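Local structure of alcohol dehydrogenase (Aeropyrum pernix, 1H2B) at residues Val33-Leu38 with Ala138-Thr143; Val44-Ala49 with Gly83-Val88; Pro74-His79 with Asn132-Phe137. The protein probably catalyses the NAD+-dependent oxidation of alcohols, using a zinc ion bound in its active site. All blocks are in the same frame, centred on the assembly; numbering follows the deposited sequence.

Contact 1 (Val33-Leu38 with Ala138-Thr143); sequences VDYPRL and AEFMRT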
loop_
_atom_site.group_PDB
_atom_site.type_symbol
_atom_site.label_atom_id
_atom_site.label_comp_id
_atom_site.label_asym_id
_atom_site.label_seq_id
_atom_site.Cartn_x
_atom_site.Cartn_y
_atom_site.Cartn_z
ATOM N N VAL B 33 32.138 -35.235 -11.541
ATOM C CA VAL B 33 32.529 -33.877 -11.885
ATOM C C VAL B 33 33.547 -33.491 -10.811
ATOM O O VAL B 33 33.628 -34.148 -9.793
ATOM C CB VAL B 33 31.313 -32.944 -11.896
ATOM C CG1 VAL B 33 30.288 -33.448 -12.863
ATOM C CG2 VAL B 33 30.683 -32.961 -10.601
ATOM N N ASP B 34 34.364 -32.463 -11.052
ATOM C CA ASP B 34 35.302 -32.067 -10.007
ATOM C C ASP B 34 34.564 -31.317 -8.879
ATOM O O ASP B 34 33.492 -30.720 -9.089
ATOM C CB ASP B 34 36.399 -31.163 -10.600
ATOM C CG ASP B 34 37.331 -31.905 -11.538
ATOM O OD1 ASP B 34 37.233 -33.130 -11.634
ATOM O OD2 ASP B 34 38.145 -31.303 -12.248
ATOM N N TYR B 35 35.162 -31.358 -7.696
ATOM C CA TYR B 35 34.670 -30.627 -6.529
ATOM C C TYR B 35 34.583 -29.143 -6.872
ATOM O O TYR B 35 35.402 -28.609 -7.639
ATOM C CB TYR B 35 35.649 -30.883 -5.378
ATOM C CG TYR B 35 35.344 -30.203 -4.079
ATOM C CD1 TYR B 35 34.412 -30.752 -3.222
ATOM C CD2 TYR B 35 36.025 -29.055 -3.702
ATOM C CE1 TYR B 35 34.142 -30.164 -1.998
ATOM C CE2 TYR B 35 35.769 -28.451 -2.478
ATOM C CZ TYR B 35 34.824 -29.039 -1.634
ATOM O OH TYR B 35 34.508 -28.487 -0.398
ATOM N N PRO B 36 33.556 -28.439 -6.376
ATOM C CA PRO B 36 33.399 -27.021 -6.743
ATOM C C PRO B 36 34.548 -26.106 -6.321
ATOM O O PRO B 36 35.212 -26.387 -5.318
ATOM C CB PRO B 36 32.080 -26.583 -5.998
ATOM C CG PRO B 36 31.402 -27.874 -5.632
ATOM C CD PRO B 36 32.509 -28.923 -5.449
ATOM N N ARG B 37 34.773 -25.033 -7.077
ATOM C CA ARG B 37 35.875 -24.113 -6.749
ATOM C C ARG B 37 35.363 -23.004 -5.851
ATOM O O ARG B 37 34.528 -22.211 -6.265
ATOM C CB ARG B 37 36.438 -23.470 -7.993
ATOM C CG ARG B 37 37.127 -24.485 -8.882
ATOM C CD ARG B 37 38.117 -23.871 -9.855
ATOM N NE ARG B 37 37.546 -22.898 -10.772
ATOM C CZ ARG B 37 36.969 -23.194 -11.931
ATOM N NH1 ARG B 37 36.818 -24.452 -12.337
ATOM N NH2 ARG B 37 36.548 -22.219 -12.717
ATOM N N LEU B 38 35.935 -22.924 -4.653
ATOM C CA LEU B 38 35.680 -21.818 -3.725
ATOM C C LEU B 38 36.464 -20.577 -4.204
ATOM O O LEU B 38 37.702 -20.553 -4.136
ATOM C CB LEU B 38 36.128 -22.260 -2.328
ATOM C CG LEU B 38 35.708 -21.448 -1.122
ATOM C CD1 LEU B 38 34.232 -21.749 -0.855
ATOM C CD2 LEU B 38 36.594 -21.854 0.102
ATOM N N ALA B 138 24.003 -33.061 -6.786
ATOM C CA ALA B 138 25.427 -33.392 -6.684
ATOM C C ALA B 138 25.767 -33.536 -5.217
ATOM O O ALA B 138 24.992 -33.143 -4.330
ATOM C CB ALA B 138 26.295 -32.293 -7.304
ATOM N N GLU B 139 26.944 -34.070 -4.932
ATOM C CA GLU B 139 27.339 -34.210 -3.537
ATOM C C GLU B 139 27.625 -32.839 -2.895
ATOM O O GLU B 139 27.318 -32.631 -1.698
ATOM C CB GLU B 139 28.587 -35.118 -3.457
ATOM C CG GLU B 139 28.986 -35.498 -2.038
ATOM C CD GLU B 139 30.216 -36.405 -1.928
ATOM O OE1 GLU B 139 30.862 -36.717 -2.964
ATOM O OE2 GLU B 139 30.548 -36.799 -0.779
ATOM N N PHE B 140 28.199 -31.934 -3.674
ATOM C CA PHE B 140 28.580 -30.606 -3.174
ATOM C C PHE B 140 28.160 -29.550 -4.150
ATOM O O PHE B 140 28.079 -29.795 -5.380
ATOM C CB PHE B 140 30.107 -30.466 -2.971
ATOM C CG PHE B 140 30.682 -31.428 -1.950
ATOM C CD1 PHE B 140 31.264 -32.638 -2.358
ATOM C CD2 PHE B 140 30.619 -31.136 -0.614
ATOM C CE1 PHE B 140 31.770 -33.525 -1.432
ATOM C CE2 PHE B 140 31.139 -32.016 0.342
ATOM C CZ PHE B 140 31.719 -33.211 -0.074
ATOM N N MET B 141 27.950 -28.344 -3.634
ATOM C CA MET B 141 27.580 -27.226 -4.495
ATOM C C MET B 141 28.116 -25.940 -3.905
ATOM O O MET B 141 28.034 -25.735 -2.710
ATOM C CB MET B 141 26.034 -27.118 -4.585
ATOM C CG MET B 141 25.609 -26.117 -5.639
ATOM S SD MET B 141 23.793 -25.748 -5.516
ATOM C CE MET B 141 23.924 -24.262 -4.455
ATOM N N ARG B 142 28.690 -25.099 -4.764
ATOM C CA ARG B 142 29.100 -23.757 -4.372
ATOM C C ARG B 142 27.975 -22.732 -4.477
ATOM O O ARG B 142 27.071 -22.816 -5.364
ATOM C CB ARG B 142 30.376 -23.331 -5.112
ATOM C CG ARG B 142 30.234 -23.077 -6.604
ATOM C CD ARG B 142 31.550 -22.725 -7.280
ATOM N NE ARG B 142 31.317 -22.177 -8.608
ATOM C CZ ARG B 142 32.226 -21.462 -9.277
ATOM N NH1 ARG B 142 33.444 -21.253 -8.759
ATOM N NH2 ARG B 142 31.948 -20.978 -10.494
ATOM N N THR B 143 28.032 -21.758 -3.564
ATOM C CA THR B 143 27.033 -20.703 -3.535
ATOM C C THR B 143 27.633 -19.490 -2.848
ATOM O O THR B 143 28.822 -19.527 -2.528
ATOM C CB THR B 143 25.733 -21.230 -2.863
ATOM O OG1 THR B 143 24.737 -20.215 -2.984
ATOM C CG2 THR B 143 25.906 -21.471 -1.365
#

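Contact 2 (Val44-Ala49 with Gly83-Val88); sequences VIVRIA and GYIEEV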
loop_
_atom_site.group_PDB
_atom_site.type_symbol
_atom_site.label_atom_id
_atom_site.label_comp_id
_atom_site.label_asym_id
_atom_site.label_seq_id
_atom_site.Cartn_x
_atom_site.Cartn_y
_atom_site.Cartn_z
ATOM N N VAL B 44 30.987 -20.063 -0.389
ATOM C CA VAL B 44 30.490 -21.157 0.444
ATOM C C VAL B 44 30.338 -22.413 -0.384
ATOM O O VAL B 44 29.841 -22.349 -1.488
ATOM C CB VAL B 44 29.078 -20.857 1.066
ATOM C CG1 VAL B 44 28.514 -22.080 1.780
ATOM C CG2 VAL B 44 29.162 -19.667 2.013
ATOM N N ILE B 45 30.822 -23.535 0.136
ATOM C CA ILE B 45 30.462 -24.836 -0.452
ATOM C C ILE B 45 29.617 -25.631 0.544
ATOM O O ILE B 45 29.942 -25.744 1.731
ATOM C CB ILE B 45 31.717 -25.639 -0.899
ATOM C CG1 ILE B 45 32.398 -24.900 -2.044
ATOM C CG2 ILE B 45 31.298 -27.079 -1.336
ATOM C CD1 ILE B 45 33.818 -25.402 -2.335
ATOM N N VAL B 46 28.512 -26.196 0.041
ATOM C CA VAL B 46 27.587 -26.975 0.839
ATOM C C VAL B 46 27.641 -28.423 0.418
ATOM O O VAL B 46 27.716 -28.716 -0.776
ATOM C CB VAL B 46 26.134 -26.426 0.631
ATOM C CG1 VAL B 46 25.106 -27.306 1.276
ATOM C CG2 VAL B 46 26.054 -24.995 1.160
ATOM N N ARG B 47 27.645 -29.303 1.407
ATOM C CA ARG B 47 27.344 -30.730 1.236
ATOM C C ARG B 47 25.829 -30.885 1.190
ATOM O O ARG B 47 25.119 -30.646 2.198
ATOM C CB ARG B 47 27.993 -31.546 2.366
ATOM C CG ARG B 47 27.641 -33.014 2.328
ATOM C CD ARG B 47 28.358 -33.845 3.416
ATOM N NE ARG B 47 28.148 -33.387 4.797
ATOM C CZ ARG B 47 27.229 -33.874 5.633
ATOM N NH1 ARG B 47 26.367 -34.804 5.210
ATOM N NH2 ARG B 47 27.157 -33.412 6.892
ATOM N N ILE B 48 25.313 -31.225 0.004
ATOM C CA ILE B 48 23.870 -31.339 -0.178
ATOM C C ILE B 48 23.289 -32.463 0.652
ATOM O O ILE B 48 23.814 -33.596 0.657
ATOM C CB ILE B 48 23.599 -31.566 -1.658
ATOM C CG1 ILE B 48 24.083 -30.358 -2.472
ATOM C CG2 ILE B 48 22.069 -31.912 -1.924
ATOM C CD1 ILE B 48 23.158 -29.042 -2.326
ATOM N N ALA B 49 22.208 -32.141 1.368
ATOM C CA ALA B 49 21.404 -33.138 2.116
ATOM C C ALA B 49 20.095 -33.467 1.388
ATOM O O ALA B 49 19.618 -34.597 1.423
ATOM C CB ALA B 49 21.118 -32.660 3.561
ATOM N N GLY B 83 21.367 -28.395 2.971
ATOM C CA GLY B 83 22.545 -29.197 3.200
ATOM C C GLY B 83 23.275 -28.704 4.438
ATOM O O GLY B 83 22.695 -28.081 5.315
ATOM N N TYR B 84 24.553 -29.054 4.471
ATOM C CA TYR B 84 25.406 -28.688 5.595
ATOM C C TYR B 84 26.602 -27.948 5.034
ATOM O O TYR B 84 27.147 -28.314 3.981
ATOM C CB TYR B 84 25.893 -29.949 6.314
ATOM C CG TYR B 84 24.796 -30.802 6.863
ATOM C CD1 TYR B 84 24.277 -31.869 6.123
ATOM C CD2 TYR B 84 24.253 -30.516 8.097
ATOM C CE1 TYR B 84 23.239 -32.669 6.633
ATOM C CE2 TYR B 84 23.225 -31.296 8.623
ATOM C CZ TYR B 84 22.732 -32.366 7.878
ATOM O OH TYR B 84 21.739 -33.151 8.383
ATOM N N ILE B 85 27.017 -26.885 5.709
ATOM C CA ILE B 85 28.211 -26.181 5.247
ATOM C C ILE B 85 29.334 -27.215 5.154
ATOM O O ILE B 85 29.496 -28.037 6.076
ATOM C CB ILE B 85 28.601 -25.042 6.220
ATOM C CG1 ILE B 85 27.516 -23.931 6.263
ATOM C CG2 ILE B 85 29.970 -24.450 5.857
ATOM C CD1 ILE B 85 27.357 -23.096 5.006
ATOM N N GLU B 86 30.115 -27.117 4.071
ATOM C CA GLU B 86 31.336 -27.931 3.966
ATOM C C GLU B 86 32.538 -27.043 4.286
ATOM O O GLU B 86 33.356 -27.392 5.175
ATOM C CB GLU B 86 31.441 -28.606 2.603
ATOM C CG GLU B 86 32.806 -29.310 2.492
ATOM C CD GLU B 86 32.936 -30.502 3.422
ATOM O OE1 GLU B 86 31.922 -31.156 3.805
ATOM O OE2 GLU B 86 34.104 -30.793 3.782
ATOM N N GLU B 87 32.684 -25.933 3.564
ATOM C CA GLU B 87 33.725 -24.947 3.863
ATOM C C GLU B 87 33.329 -23.581 3.394
ATOM O O GLU B 87 32.376 -23.426 2.616
ATOM C CB GLU B 87 35.041 -25.362 3.189
ATOM C CG GLU B 87 34.971 -25.369 1.663
ATOM C CD GLU B 87 36.312 -25.728 1.060
ATOM O OE1 GLU B 87 36.352 -26.646 0.246
ATOM O OE2 GLU B 87 37.311 -25.061 1.399
ATOM N N VAL B 88 34.061 -22.576 3.870
ATOM C CA VAL B 88 33.801 -21.193 3.500
ATOM C C VAL B 88 35.096 -20.450 3.247
ATOM O O VAL B 88 36.189 -20.820 3.793
ATOM C CB VAL B 88 32.965 -20.425 4.577
ATOM C CG1 VAL B 88 31.620 -21.147 4.896
ATOM C CG2 VAL B 88 33.775 -20.222 5.867
HETATM O O HOH W 1 29.730 -30.891 5.521
#

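Contact 3 (Pro74-His79 with Asn132-Phe137); sequences PYTLGH and NIDGGF. With ZN (zinc ion), chain J; OCA (octanoic acid (caprylic acid)), chain H.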
loop_
_atom_site.group_PDB
_atom_site.type_symbol
_atom_site.label_atom_id
_atom_site.label_comp_id
_atom_site.label_asym_id
_atom_site.label_seq_id
_atom_site.Cartn_x
_atom_site.Cartn_y
_atom_site.Cartn_z
ATOM N N PRO B 74 27.998 -28.880 -20.635
ATOM C CA PRO B 74 27.026 -29.325 -19.616
ATOM C C PRO B 74 27.036 -28.547 -18.302
ATOM O O PRO B 74 28.018 -27.874 -17.959
ATOM C CB PRO B 74 27.486 -30.752 -19.320
ATOM C CG PRO B 74 28.965 -30.705 -19.550
ATOM C CD PRO B 74 29.172 -29.776 -20.686
ATOM N N TYR B 75 25.926 -28.667 -17.566
ATOM C CA TYR B 75 25.851 -28.166 -16.193
ATOM C C TYR B 75 24.924 -29.001 -15.345
ATOM O O TYR B 75 24.020 -29.684 -15.839
ATOM C CB TYR B 75 25.448 -26.695 -16.130
ATOM C CG TYR B 75 24.023 -26.335 -16.521
ATOM C CD1 TYR B 75 23.095 -25.922 -15.559
ATOM C CD2 TYR B 75 23.624 -26.346 -17.858
ATOM C CE1 TYR B 75 21.798 -25.528 -15.928
ATOM C CE2 TYR B 75 22.352 -25.966 -18.224
ATOM C CZ TYR B 75 21.436 -25.559 -17.260
ATOM O OH TYR B 75 20.177 -25.161 -17.671
ATOM N N THR B 76 25.161 -28.935 -14.038
ATOM C CA THR B 76 24.436 -29.734 -13.084
ATOM C C THR B 76 23.144 -29.007 -12.701
ATOM O O THR B 76 23.159 -27.806 -12.425
ATOM C CB THR B 76 25.302 -29.850 -11.847
ATOM O OG1 THR B 76 26.488 -30.567 -12.214
ATOM C CG2 THR B 76 24.653 -30.708 -10.772
ATOM N N LEU B 77 22.043 -29.749 -12.718
ATOM C CA LEU B 77 20.762 -29.101 -12.366
ATOM C C LEU B 77 20.582 -29.143 -10.846
ATOM O O LEU B 77 21.385 -29.741 -10.110
ATOM C CB LEU B 77 19.580 -29.790 -13.067
ATOM C CG LEU B 77 19.467 -29.697 -14.595
ATOM C CD1 LEU B 77 17.975 -29.844 -15.049
ATOM C CD2 LEU B 77 20.193 -28.588 -15.296
ATOM N N GLY B 78 19.504 -28.508 -10.387
ATOM C CA GLY B 78 19.015 -28.612 -8.996
ATOM C C GLY B 78 19.070 -27.253 -8.316
ATOM O O GLY B 78 20.165 -26.797 -7.952
ATOM N N HIS B 79 17.915 -26.626 -8.093
ATOM C CA HIS B 79 17.908 -25.264 -7.532
ATOM C C HIS B 79 17.061 -25.138 -6.259
ATOM O O HIS B 79 16.707 -24.012 -5.851
ATOM C CB HIS B 79 17.406 -24.246 -8.582
ATOM C CG HIS B 79 16.057 -24.589 -9.135
ATOM N ND1 HIS B 79 15.895 -25.445 -10.209
ATOM C CD2 HIS B 79 14.813 -24.147 -8.806
ATOM C CE1 HIS B 79 14.602 -25.551 -10.477
ATOM N NE2 HIS B 79 13.924 -24.796 -9.631
ATOM N N ASN B 132 21.187 -21.784 -14.668
ATOM C CA ASN B 132 22.210 -21.405 -15.644
ATOM C C ASN B 132 23.661 -21.765 -15.307
ATOM O O ASN B 132 24.555 -21.568 -16.146
ATOM C CB ASN B 132 22.059 -19.918 -16.074
ATOM C CG ASN B 132 22.370 -18.914 -14.963
ATOM O OD1 ASN B 132 22.440 -19.245 -13.788
ATOM N ND2 ASN B 132 22.560 -17.660 -15.354
ATOM N N ILE B 133 23.896 -22.291 -14.104
ATOM C CA ILE B 133 25.224 -22.747 -13.649
ATOM C C ILE B 133 25.014 -23.977 -12.785
ATOM O O ILE B 133 23.873 -24.328 -12.518
ATOM C CB ILE B 133 25.983 -21.624 -12.848
ATOM C CG1 ILE B 133 25.205 -21.152 -11.599
ATOM C CG2 ILE B 133 26.261 -20.406 -13.728
ATOM C CD1 ILE B 133 26.041 -20.295 -10.615
ATOM N N ASP B 134 26.092 -24.636 -12.353
ATOM C CA ASP B 134 25.958 -25.886 -11.626
ATOM C C ASP B 134 25.125 -25.731 -10.336
ATOM O O ASP B 134 25.294 -24.766 -9.552
ATOM C CB ASP B 134 27.306 -26.413 -11.202
ATOM C CG ASP B 134 28.096 -27.000 -12.350
ATOM O OD1 ASP B 134 27.480 -27.467 -13.336
ATOM O OD2 ASP B 134 29.355 -27.038 -12.296
ATOM N N GLY B 135 24.246 -26.708 -10.159
ATOM C CA GLY B 135 23.330 -26.796 -9.024
ATOM C C GLY B 135 23.516 -27.941 -8.046
ATOM O O GLY B 135 24.632 -28.504 -7.833
ATOM N N GLY B 136 22.404 -28.300 -7.387
ATOM C CA GLY B 136 22.428 -29.147 -6.200
ATOM C C GLY B 136 22.222 -30.655 -6.388
ATOM O O GLY B 136 22.204 -31.407 -5.415
ATOM N N PHE B 137 22.019 -31.086 -7.639
ATOM C CA PHE B 137 21.903 -32.535 -7.880
ATOM C C PHE B 137 23.316 -33.124 -7.927
ATOM O O PHE B 137 23.793 -33.575 -8.976
ATOM C CB PHE B 137 21.164 -32.835 -9.203
ATOM C CG PHE B 137 19.707 -32.431 -9.222
ATOM C CD1 PHE B 137 19.135 -32.043 -10.429
ATOM C CD2 PHE B 137 18.911 -32.511 -8.070
ATOM C CE1 PHE B 137 17.762 -31.684 -10.497
ATOM C CE2 PHE B 137 17.564 -32.158 -8.100
ATOM C CZ PHE B 137 16.989 -31.747 -9.311
HETATM ZN ZN ZN J . 11.898 -24.388 -9.527
HETATM C C1 OCA H . 12.272 -21.752 -10.737
HETATM C C2 OCA H . 12.164 -20.818 -11.952
HETATM C C3 OCA H . 13.030 -19.562 -11.756
HETATM C C4 OCA H . 13.299 -18.767 -13.023
HETATM C C5 OCA H . 14.310 -17.662 -12.719
HETATM C C6 OCA H . 14.446 -16.695 -13.892
HETATM C C7 OCA H . 15.362 -15.510 -13.604
HETATM C C8 OCA H . 15.429 -14.621 -14.833
HETATM O O1 OCA H . 11.781 -22.914 -10.787
HETATM O O2 OCA H . 12.817 -21.355 -9.686
HETATM O O HOH W 2 29.022 -26.173 -15.882
#

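Contact 1 (Val33-Leu38 with Ala138-Thr143)
R142 reaches from strand 140-143 across P36 to the backbone of R37. Its CB lies 3.8 Å from P36 CB, and CG stays over that same proline carbon. CD then passes the backbone carbonyl of R37. At the tip, NH1 donates to R37 O at 2.9 Å with an N-H...O angle of 167°; it lies in the carbonyl plane on a lone pair, and the oxygen is itself almost in the guanidinium plane, only 2° out of it. The chain is extended from CG to NE, and this carries the charged end past the proline to the next carbonyl. NH1 also makes a salt bridge with E39, and R142 a cation-pi contact with F42.

Strand 140-143 belongs to the mixed sheet of the GroES-like domain, hydrogen-bonded along strand 44-52, and the 33-38 segment, which has no regular secondary structure, runs outside it as part of the connection from strand 29-32 to 44-52. P36 points its ring at the strand: CD packs 3.8 Å from F140 CB, and CG lies over the F140-M141 peptide.

Beyond the proline, Y35 and F140 form an edge-to-face (T-shaped) pair, centroids 5.1 Å apart and planes at 69°. Y35 CE1 presses on the face of F140, 3.7 Å from F140 CG and offset toward the rim. P36 CD in turn lies 3.3 Å above one face of the Y35 ring, and the phenol OH is hydrogen-bonded to E87 OE1.

Contact 2 (Val44-Ala49 with Gly83-Val88)
A classic beta bulge interrupts the antiparallel pairing of strands 44-48 and 83-88 in the mixed sheet of the GroES-like domain. Its evidence is the register: I45 pairs with E87, yet V46 pairs with I85, so E86 is the extra residue and both glutamates face I45. The I45 carbonyl accepts from two successive amides, E86 N at 2.7 Å and, weakly, E87 N at 3.3 Å. I45 N returns a nearly straight bond to E87 O (172°). Past the bulge, R47 and Y84 form a regular hydrogen-bonded pair through reciprocal N-H...O bonds.

V44 and V88 share one face of the sheet, and V44 sets CG1 against I85 CD1 at 3.6 Å, the two side chains crossing at about a right angle. V46 and I85 diverge, yet both touch V101 of the neighbouring strand 100-103. On the other face, I45 lies alongside E87, while R47 crosses Y84 obliquely, with Y84 CD1 over one face of the guanidinium. The R47 chain bends at chi3 (56°), which turns the guanidinium almost parallel to the phenol ring, planes 10° apart. The overlap is offset: Y84 CD1 sits 3.2 Å above the guanidinium plane, toward its rim, and R47 NH2 is 3.4 Å from that same CD1. A49 CB reaches Y84 CE1 further along the ring.

R47 and E86 do not form a salt bridge. A water joins them instead: it accepts from R47 NE, in the guanidinium plane, and donates to E86 OE1 at 2.8 Å and to I85 O. The carboxylate has two cations nearby, K97 in a salt bridge with OE2 and R47 through the water, which would be expected to favour its ionised form.

Contact 3 (Pro74-His79 with Asn132-Phe137)
With chi1 of -74° setting CG anti to its own carbonyl carbon, D134 turns its carboxylate toward T76, and F137, its CG likewise anti to the carbonyl carbon, lays its ring over G78. These groups join the chain leading to the zinc ligand H79 to the loop before strand 140-143, within the GroES-like domain. T76 N donates to D134 OD1 at 2.8 Å, meeting the oxygen on its anti side and 23° out of the carboxylate plane; R20 forms a salt bridge with the same oxygen.

Three backbone bonds join the segments, the last two crossed in order: G135 N to T76 O, from above the carbonyl plane, F137 N to L77 O at 2.9 Å, and G136 N to G78 O. G135 CA lies 3.3 Å from G78 O, a CA-H...O contact. L77 CB adds a 3.5 Å contact with F137 CD1.

H79, which follows G78, binds zinc through NE2 at 2.1 Å, together with C54, D168 and the octanoic acid oxygen O1. G78 CA itself stands 3.6 Å from the centroid of the F137 ring, 8° off the normal: a CH-pi contact over the ring centre.

How the contacts relate
Contact 3 is buried and ends at the zinc site, contact 2 is partly buried within the sheet, and contact 1 is a surface contact. Contacts 1 and 2 share one sheet: strands 140-143 and 83-88 both pair with 44-52, and T143 N lies 2.8 Å from V44 O, a probable hydrogen bond. Contact 3 meets contact 1 through M141, whose SD packs 3.4 Å from G135 C, and contact 2 through I48 CG2 against G136 O. Chemistry follows place: side-chain packing and one arginine bond at the surface, paired backbone amides with a water-bridged charge pair in the sheet, and backbone bonds among glycines plus one carboxylate-amide bond in the segment that ends at the zinc ligand.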